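PDB 5N7Q: putative cathepsin d from Ixodes ricinus, which probably acts as an aspartic endopeptidase of the pepsin-like A1 family, cleaving proteins, and is bound here to the inhibitor pepstatin A. Local coordinates for residues A40-K52 with H56-Y68. Residues are numbered along the deposited sequence; the frame is centred on the assembly and turned at random.
Sequences ANLWLPSSKCTTK and HHHRYDSSKSSTY
The imidazole of His-56 meets Lys-52 with its edge: ND1 donates to Lys-52 O (2.9 Å), close to the ring plane, and the backbone N of His-56 adds a weak bond. Histidine suits this place just past helix 52-55 because its ring N-H can reach back to a helix carbonyl. The Arg-59 guanidinium has Ser-47 CA at its edge and Cys-54 as NH1's partner, while the CD methylene passes near Ser-46 O and Cys-49 O. Ser-62 touches two rings, its N over one face of Tyr-60, whose OH bonds to Asp-91, and its CB 3.3 Å above the centre of Tyr-68.

Ser-46 and Tyr-60 form a single beta bridge: Tyr-60 N donates to Pro-45 O (2.9 Å, 168° at the hydrogen), and Ser-47 N to Tyr-60 O (2.8 Å). Pro-45 covers His-58 O but has no N-H to offer, and that oxygen is buried without a partner.

Asp-61 OD1 accepts from Ser-63 N, an Asx turn, and from Ser-63 OG on the same face. Lys-48, bent at chi2 (56°), donates from NZ to Ser-62 OG (3.2 Å).

In this pepsin-like fold, away from the active site, a disulfide links Cys-49 to Cys-54 of helix 52-55, and the bridge joins the chain on either side of that helix. Its backbone bonds are short; the exposed lysine's salt bridge to Asp-61 OD1 is long (4.0 Å), and a water connects NZ with Tyr-60 O and Ser-62 N.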
ATOM      1  N   ALA A  40     -10.175   1.816  -1.421  1.00  8.00           N
ATOM      2  CA  ALA A  40     -10.701   2.857  -2.333  1.00  8.22           C
ATOM      3  C   ALA A  40     -11.259   4.101  -1.632  1.00  8.62           C
ATOM      4  O   ALA A  40     -11.637   5.047  -2.322  1.00 10.07           O
ATOM      5  CB  ALA A  40     -11.737   2.278  -3.289  1.00  8.70           C
ATOM      6  N   ASN A  41     -11.253   4.129  -0.303  1.00  8.31           N
ATOM      7  CA  ASN A  41     -11.883   5.222   0.464  1.00  8.11           C
ATOM      8  C   ASN A  41     -10.850   6.171   1.047  1.00  8.14           C
ATOM      9  O   ASN A  41      -9.742   5.740   1.425  1.00  8.04           O
ATOM     10  CB  ASN A  41     -12.725   4.655   1.604  1.00  8.38           C
ATOM     11  CG  ASN A  41     -13.974   3.973   1.106  1.00  9.34           C
ATOM     12  OD1 ASN A  41     -13.917   2.825   0.701  1.00  9.61           O
ATOM     13  ND2 ASN A  41     -15.096   4.699   1.088  1.00  9.53           N
ATOM     14  N   LEU A  42     -11.226   7.445   1.144  1.00  8.07           N
ATOM     15  CA  LEU A  42     -10.486   8.444   1.909  1.00  8.08           C
ATOM     16  C   LEU A  42     -11.183   8.643   3.249  1.00  8.04           C
ATOM     17  O   LEU A  42     -12.400   8.838   3.300  1.00  8.18           O
ATOM     18  CB  LEU A  42     -10.462   9.777   1.170  1.00  8.30           C
ATOM     19  CG  LEU A  42      -9.850  10.990   1.882  1.00  8.65           C
ATOM     20  CD1 LEU A  42      -8.406  10.841   2.307  1.00  9.05           C
ATOM     21  CD2 LEU A  42     -10.040  12.162   0.949  1.00  8.97           C
ATOM     22  N   TRP A  43     -10.418   8.620   4.340  1.00  7.82           N
ATOM     23  CA  TRP A  43     -10.991   9.016   5.642  1.00  8.65           C
ATOM     24  C   TRP A  43      -9.946   9.677   6.521  1.00  8.29           C
ATOM     25  O   TRP A  43      -8.750   9.468   6.355  1.00  8.59           O
ATOM     26  CB  TRP A  43     -11.657   7.848   6.378  1.00  8.24           C
ATOM     27  CG  TRP A  43     -10.732   6.732   6.768  1.00  8.72           C
ATOM     28  CD1 TRP A  43     -10.476   5.576   6.041  1.00  8.98           C
ATOM     29  CD2 TRP A  43      -9.906   6.661   7.923  1.00  9.06           C
ATOM     30  NE1 TRP A  43      -9.557   4.813   6.691  1.00  9.22           N
ATOM     31  CE2 TRP A  43      -9.153   5.466   7.828  1.00  9.16           C
ATOM     32  CE3 TRP A  43      -9.676   7.519   9.006  1.00  9.00           C
ATOM     33  CZ2 TRP A  43      -8.253   5.068   8.821  1.00  9.59           C
ATOM     34  CZ3 TRP A  43      -8.771   7.119   9.995  1.00  9.34           C
ATOM     35  CH2 TRP A  43      -8.067   5.915   9.873  1.00  9.88           C
ATOM     36  N   LEU A  44     -10.444  10.500   7.437  1.00  8.55           N
ATOM     37  CA  LEU A  44      -9.653  11.283   8.397  1.00  9.13           C
ATOM     38  C   LEU A  44     -10.389  11.311   9.723  1.00  9.29           C
ATOM     39  O   LEU A  44     -11.621  11.151   9.751  1.00  9.25           O
ATOM     40  CB  LEU A  44      -9.451  12.711   7.892  1.00  9.56           C
ATOM     41  CG  LEU A  44      -8.594  12.856   6.628  1.00 10.73           C
ATOM     42  CD1 LEU A  44      -8.763  14.229   6.049  1.00 11.65           C
ATOM     43  CD2 LEU A  44      -7.139  12.478   6.894  1.00 10.50           C
ATOM     44  N   PRO A  45      -9.658  11.542  10.837  1.00  9.65           N
ATOM     45  CA  PRO A  45     -10.357  11.676  12.129  1.00  9.33           C
ATOM     46  C   PRO A  45     -11.253  12.914  12.157  1.00  9.86           C
ATOM     47  O   PRO A  45     -10.866  13.951  11.664  1.00 10.12           O
ATOM     48  CB  PRO A  45      -9.196  11.845  13.132  1.00  9.55           C
ATOM     49  CG  PRO A  45      -7.960  11.369  12.388  1.00  9.82           C
ATOM     50  CD  PRO A  45      -8.219  11.792  10.982  1.00  9.69           C
ATOM     51  N   SER A  46     -12.442  12.791  12.737  1.00  9.54           N
ATOM     52  CA  SER A  46     -13.398  13.916  12.810  1.00  9.95           C
ATOM     53  C   SER A  46     -13.143  14.824  14.019  1.00  9.92           C
ATOM     54  O   SER A  46     -12.841  14.328  15.091  1.00 10.10           O
ATOM     55  CB  SER A  46     -14.794  13.348  12.973  1.00 10.31           C
ATOM     56  OG  SER A  46     -15.761  14.354  12.884  1.00 10.72           O
ATOM     57  N   SER A  47     -13.377  16.122  13.883  1.00 10.05           N
ATOM     58  CA  SER A  47     -13.436  17.016  15.049  1.00 10.78           C
ATOM     59  C   SER A  47     -14.601  16.670  15.986  1.00 11.50           C
ATOM     60  O   SER A  47     -14.596  17.102  17.129  1.00 12.62           O
ATOM     61  CB  SER A  47     -13.581  18.460  14.631  1.00 10.96           C
ATOM     62  OG  SER A  47     -14.740  18.682  13.866  1.00 11.85           O
ATOM     63  N   LYS A  48     -15.581  15.909  15.501  1.00 11.45           N
ATOM     64  CA  LYS A  48     -16.694  15.429  16.351  1.00 12.74           C
ATOM     65  C   LYS A  48     -16.258  14.271  17.271  1.00 14.49           C
ATOM     66  O   LYS A  48     -17.046  13.802  18.088  1.00 16.75           O
ATOM     67  CB  LYS A  48     -17.854  14.951  15.484  1.00 12.75           C
ATOM     68  CG  LYS A  48     -18.736  16.023  14.866  1.00 12.91           C
ATOM     69  CD  LYS A  48     -18.007  17.040  14.039  1.00 13.04           C
ATOM     70  CE  LYS A  48     -18.952  18.080  13.443  1.00 12.96           C
ATOM     71  NZ  LYS A  48     -18.114  19.147  12.844  1.00 13.03           N
ATOM     72  N   CYS A  49     -15.016  13.811  17.125  1.00 13.95           N
ATOM     73  CA  CYS A  49     -14.460  12.677  17.880  1.00 14.71           C
ATOM     74  C   CYS A  49     -13.494  13.229  18.919  1.00 14.93           C
ATOM     75  O   CYS A  49     -12.631  14.026  18.584  1.00 13.84           O
ATOM     76  CB  CYS A  49     -13.740  11.750  16.886  1.00 14.45           C
ATOM     77  SG  CYS A  49     -12.817  10.403  17.628  1.00 15.31           S
ATOM     78  N   THR A  50     -13.641  12.803  20.173  1.00 15.93           N
ATOM     79  CA  THR A  50     -12.781  13.272  21.280  1.00 16.62           C
ATOM     80  C   THR A  50     -12.107  12.109  22.018  1.00 16.24           C
ATOM     81  O   THR A  50     -11.717  12.253  23.176  1.00 18.00           O
ATOM     82  CB  THR A  50     -13.604  14.110  22.281  1.00 17.88           C
ATOM     83  OG1 THR A  50     -14.674  13.295  22.799  1.00 19.15           O
ATOM     84  CG2 THR A  50     -14.160  15.360  21.590  1.00 18.36           C
ATOM     85  N   THR A  51     -11.960  10.964  21.351  1.00 15.33           N
ATOM     86  CA  THR A  51     -11.224   9.829  21.901  1.00 15.33           C
ATOM     87  C   THR A  51      -9.733  10.169  21.996  1.00 15.43           C
ATOM     88  O   THR A  51      -9.250  11.123  21.363  1.00 15.30           O
ATOM     89  CB  THR A  51     -11.356   8.577  21.019  1.00 14.90           C
ATOM     90  OG1 THR A  51     -10.792   8.840  19.721  1.00 14.77           O
ATOM     91  CG2 THR A  51     -12.805   8.120  20.856  1.00 15.05           C
ATOM     92  N   LYS A  52      -9.004   9.350  22.749  1.00 15.62           N
ATOM     93  CA  LYS A  52      -7.545   9.485  22.838  1.00 16.12           C
ATOM     94  C   LYS A  52      -6.932   9.503  21.430  1.00 14.28           C
ATOM     95  O   LYS A  52      -6.064  10.331  21.115  1.00 14.64           O
ATOM     96  CB  LYS A  52      -6.975   8.340  23.676  1.00 17.81           C
ATOM     97  CG  LYS A  52      -5.473   8.397  23.904  1.00 20.00           C
ATOM     98  CD  LYS A  52      -5.031   7.412  24.982  1.00 22.00           C
ATOM     99  CE  LYS A  52      -4.971   5.989  24.468  1.00 24.01           C
ATOM    100  NZ  LYS A  52      -4.435   5.041  25.497  1.00 25.31           N
ATOM    101  N   HIS A  56      -4.975  12.907  19.579  1.00 13.84           N
ATOM    102  CA  HIS A  56      -3.554  12.836  19.220  1.00 14.38           C
ATOM    103  C   HIS A  56      -3.304  12.683  17.732  1.00 13.41           C
ATOM    104  O   HIS A  56      -2.214  12.281  17.321  1.00 14.18           O
ATOM    105  CB  HIS A  56      -2.878  11.737  20.024  1.00 14.75           C
ATOM    106  CG  HIS A  56      -2.829  12.059  21.473  1.00 15.68           C
ATOM    107  ND1 HIS A  56      -3.816  11.677  22.347  1.00 16.78           N
ATOM    108  CD2 HIS A  56      -1.965  12.825  22.181  1.00 15.91           C
ATOM    109  CE1 HIS A  56      -3.545  12.163  23.546  1.00 16.56           C
ATOM    110  NE2 HIS A  56      -2.430  12.861  23.468  1.00 16.85           N
ATOM    111  N   HIS A  57      -4.299  13.032  16.919  1.00 12.61           N
ATOM    112  CA  HIS A  57      -4.138  13.089  15.469  1.00 12.36           C
ATOM    113  C   HIS A  57      -4.733  14.374  14.957  1.00 11.84           C
ATOM    114  O   HIS A  57      -5.420  15.089  15.715  1.00 12.80           O
ATOM    115  CB  HIS A  57      -4.759  11.857  14.796  1.00 12.07           C
ATOM    116  CG  HIS A  57      -3.957  10.616  15.009  1.00 12.16           C
ATOM    117  ND1 HIS A  57      -4.100   9.812  16.122  1.00 12.62           N
ATOM    118  CD2 HIS A  57      -2.943  10.084  14.287  1.00 12.06           C
ATOM    119  CE1 HIS A  57      -3.229   8.825  16.055  1.00 12.63           C
ATOM    120  NE2 HIS A  57      -2.501   8.980  14.963  1.00 11.96           N
ATOM    121  N   HIS A  58      -4.434  14.733  13.712  1.00 11.60           N
ATOM    122  CA  HIS A  58      -5.095  15.882  13.094  1.00 12.64           C
ATOM    123  C   HIS A  58      -6.543  15.547  12.752  1.00 11.53           C
ATOM    124  O   HIS A  58      -6.846  14.464  12.242  1.00 10.59           O
ATOM    125  CB  HIS A  58      -4.328  16.389  11.889  1.00 13.57           C
ATOM    126  CG  HIS A  58      -2.887  16.631  12.178  1.00 16.90           C
ATOM    127  ND1 HIS A  58      -1.893  15.850  11.632  1.00 19.15           N
ATOM    128  CD2 HIS A  58      -2.275  17.487  13.025  1.00 18.88           C
ATOM    129  CE1 HIS A  58      -0.723  16.243  12.102  1.00 20.20           C
ATOM    130  NE2 HIS A  58      -0.927  17.239  12.945  1.00 19.70           N
ATOM    131  N   ARG A  59      -7.439  16.469  13.087  1.00 11.16           N
ATOM    132  CA  ARG A  59      -8.883  16.277  12.896  1.00 11.50           C
ATOM    133  C   ARG A  59      -9.444  17.234  11.860  1.00 11.42           C
ATOM    134  O   ARG A  59      -8.963  18.372  11.707  1.00 13.22           O
ATOM    135  CB  ARG A  59      -9.619  16.397  14.239  1.00 11.69           C
ATOM    136  CG  ARG A  59      -9.206  15.362  15.276  1.00 12.74           C
ATOM    137  CD  ARG A  59      -9.789  15.600  16.668  1.00 14.25           C
ATOM    138  NE  ARG A  59      -9.466  16.931  17.157  1.00 16.05           N
ATOM    139  CZ  ARG A  59      -8.277  17.349  17.607  1.00 19.28           C
ATOM    140  NH1 ARG A  59      -7.213  16.547  17.668  1.00 19.77           N
ATOM    141  NH2 ARG A  59      -8.142  18.626  17.995  1.00 20.67           N
ATOM    142  N   TYR A  60     -10.435  16.749  11.134  1.00  9.46           N
ATOM    143  CA  TYR A  60     -11.153  17.558  10.139  1.00  9.25           C
ATOM    144  C   TYR A  60     -12.332  18.231  10.828  1.00  9.23           C
ATOM    145  O   TYR A  60     -13.156  17.528  11.437  1.00  9.75           O
ATOM    146  CB  TYR A  60     -11.648  16.663   9.031  1.00  9.16           C
ATOM    147  CG  TYR A  60     -12.592  17.383   8.078  1.00  9.27           C
ATOM    148  CD1 TYR A  60     -12.153  18.413   7.285  1.00  9.50           C
ATOM    149  CD2 TYR A  60     -13.929  17.037   7.996  1.00  9.07           C
ATOM    150  CE1 TYR A  60     -13.013  19.088   6.424  1.00  9.57           C
ATOM    151  CE2 TYR A  60     -14.785  17.660   7.116  1.00  9.16           C
ATOM    152  CZ  TYR A  60     -14.340  18.695   6.333  1.00  9.01           C
ATOM    153  OH  TYR A  60     -15.219  19.332   5.477  1.00 10.44           O
ATOM    154  N   ASP A  61     -12.400  19.572  10.716  1.00  9.71           N
ATOM    155  CA  ASP A  61     -13.515  20.342  11.280  1.00  9.96           C
ATOM    156  C   ASP A  61     -14.312  20.976  10.130  1.00  9.72           C
ATOM    157  O   ASP A  61     -13.953  21.998   9.605  1.00 10.76           O
ATOM    158  CB  ASP A  61     -13.017  21.409  12.240  1.00 11.15           C
ATOM    159  CG  ASP A  61     -14.154  22.095  12.974  1.00 12.55           C
ATOM    160  OD1 ASP A  61     -15.321  21.956  12.558  1.00 13.10           O
ATOM    161  OD2 ASP A  61     -13.877  22.796  13.974  1.00 14.39           O
ATOM    162  N   SER A  62     -15.408  20.335   9.762  1.00  9.23           N
ATOM    163  CA  SER A  62     -16.273  20.838   8.698  1.00  9.66           C
ATOM    164  C   SER A  62     -16.746  22.274   8.910  1.00 10.40           C
ATOM    165  O   SER A  62     -16.951  23.001   7.945  1.00 10.87           O
ATOM    166  CB  SER A  62     -17.483  19.915   8.565  1.00  9.82           C
ATOM    167  OG  SER A  62     -18.215  19.859   9.772  1.00 10.39           O
ATOM    168  N   SER A  63     -16.912  22.653  10.177  1.00 11.56           N
ATOM    169  CA  SER A  63     -17.493  23.946  10.496  1.00 12.81           C
ATOM    170  C   SER A  63     -16.578  25.112  10.190  1.00 13.71           C
ATOM    171  O   SER A  63     -17.043  26.246  10.161  1.00 15.25           O
ATOM    172  CB  SER A  63     -17.923  23.995  11.977  1.00 12.56           C
ATOM    173  OG  SER A  63     -16.824  24.195  12.859  1.00 13.25           O
ATOM    174  N   LYS A  64     -15.303  24.839   9.926  1.00 13.33           N
ATOM    175  CA  LYS A  64     -14.311  25.858   9.588  1.00 14.16           C
ATOM    176  C   LYS A  64     -14.030  25.891   8.096  1.00 12.56           C
ATOM    177  O   LYS A  64     -13.192  26.658   7.658  1.00 12.27           O
ATOM    178  CB  LYS A  64     -13.008  25.585  10.346  1.00 15.44           C
ATOM    179  CG  LYS A  64     -13.153  25.449  11.855  1.00 17.92           C
ATOM    180  CD  LYS A  64     -13.735  26.693  12.504  1.00 21.20           C
ATOM    181  CE  LYS A  64     -13.714  26.562  14.031  1.00 23.08           C
ATOM    182  NZ  LYS A  64     -14.373  27.721  14.698  1.00 25.82           N
ATOM    183  N   SER A  65     -14.703  25.036   7.321  1.00 11.95           N
ATOM    184  CA  SER A  65     -14.516  24.980   5.879  1.00 12.47           C
ATOM    185  C   SER A  65     -15.718  25.528   5.107  1.00 12.68           C
ATOM    186  O   SER A  65     -16.812  24.987   5.192  1.00 12.93           O
ATOM    187  CB  SER A  65     -14.248  23.535   5.421  1.00 11.80           C
ATOM    188  OG  SER A  65     -14.143  23.517   4.014  1.00 11.63           O
ATOM    189  N   SER A  66     -15.488  26.547   4.292  1.00 13.16           N
ATOM    190  CA  SER A  66     -16.547  27.149   3.487  1.00 13.65           C
ATOM    191  C   SER A  66     -16.941  26.326   2.267  1.00 13.64           C
ATOM    192  O   SER A  66     -17.925  26.646   1.612  1.00 14.66           O
ATOM    193  CB  SER A  66     -16.130  28.549   3.057  1.00 14.24           C
ATOM    194  OG  SER A  66     -14.977  28.534   2.255  1.00 14.57           O
ATOM    195  N   THR A  67     -16.165  25.293   1.934  1.00 12.82           N
ATOM    196  CA  THR A  67     -16.464  24.396   0.833  1.00 12.48           C
ATOM    197  C   THR A  67     -17.026  23.031   1.267  1.00 11.82           C
ATOM    198  O   THR A  67     -17.375  22.198   0.418  1.00 12.04           O
ATOM    199  CB  THR A  67     -15.228  24.221  -0.075  1.00 12.65           C
ATOM    200  OG1 THR A  67     -14.087  23.971   0.733  1.00 13.14           O
ATOM    201  CG2 THR A  67     -15.017  25.499  -0.925  1.00 13.34           C
ATOM    202  N   TYR A  68     -17.140  22.814   2.588  1.00 10.72           N
ATOM    203  CA  TYR A  68     -17.770  21.618   3.122  1.00 11.22           C
ATOM    204  C   TYR A  68     -19.214  21.454   2.683  1.00 11.06           C
ATOM    205  O   TYR A  68     -19.981  22.439   2.679  1.00 11.83           O
ATOM    206  CB  TYR A  68     -17.705  21.646   4.640  1.00 11.27           C
ATOM    207  CG  TYR A  68     -18.783  20.874   5.370  1.00 10.84           C
ATOM    208  CD1 TYR A  68     -18.775  19.476   5.430  1.00 10.78           C
ATOM    209  CD2 TYR A  68     -19.822  21.564   6.017  1.00 10.81           C
ATOM    210  CE1 TYR A  68     -19.767  18.780   6.102  1.00 10.93           C
ATOM    211  CE2 TYR A  68     -20.803  20.881   6.690  1.00 11.40           C
ATOM    212  CZ  TYR A  68     -20.773  19.499   6.742  1.00 11.51           C
ATOM    213  OH  TYR A  68     -21.772  18.822   7.408  1.00 11.63           O
TER
HETATM  214  O   HOH W   1     -16.061  17.942  11.213  1.00  9.71           O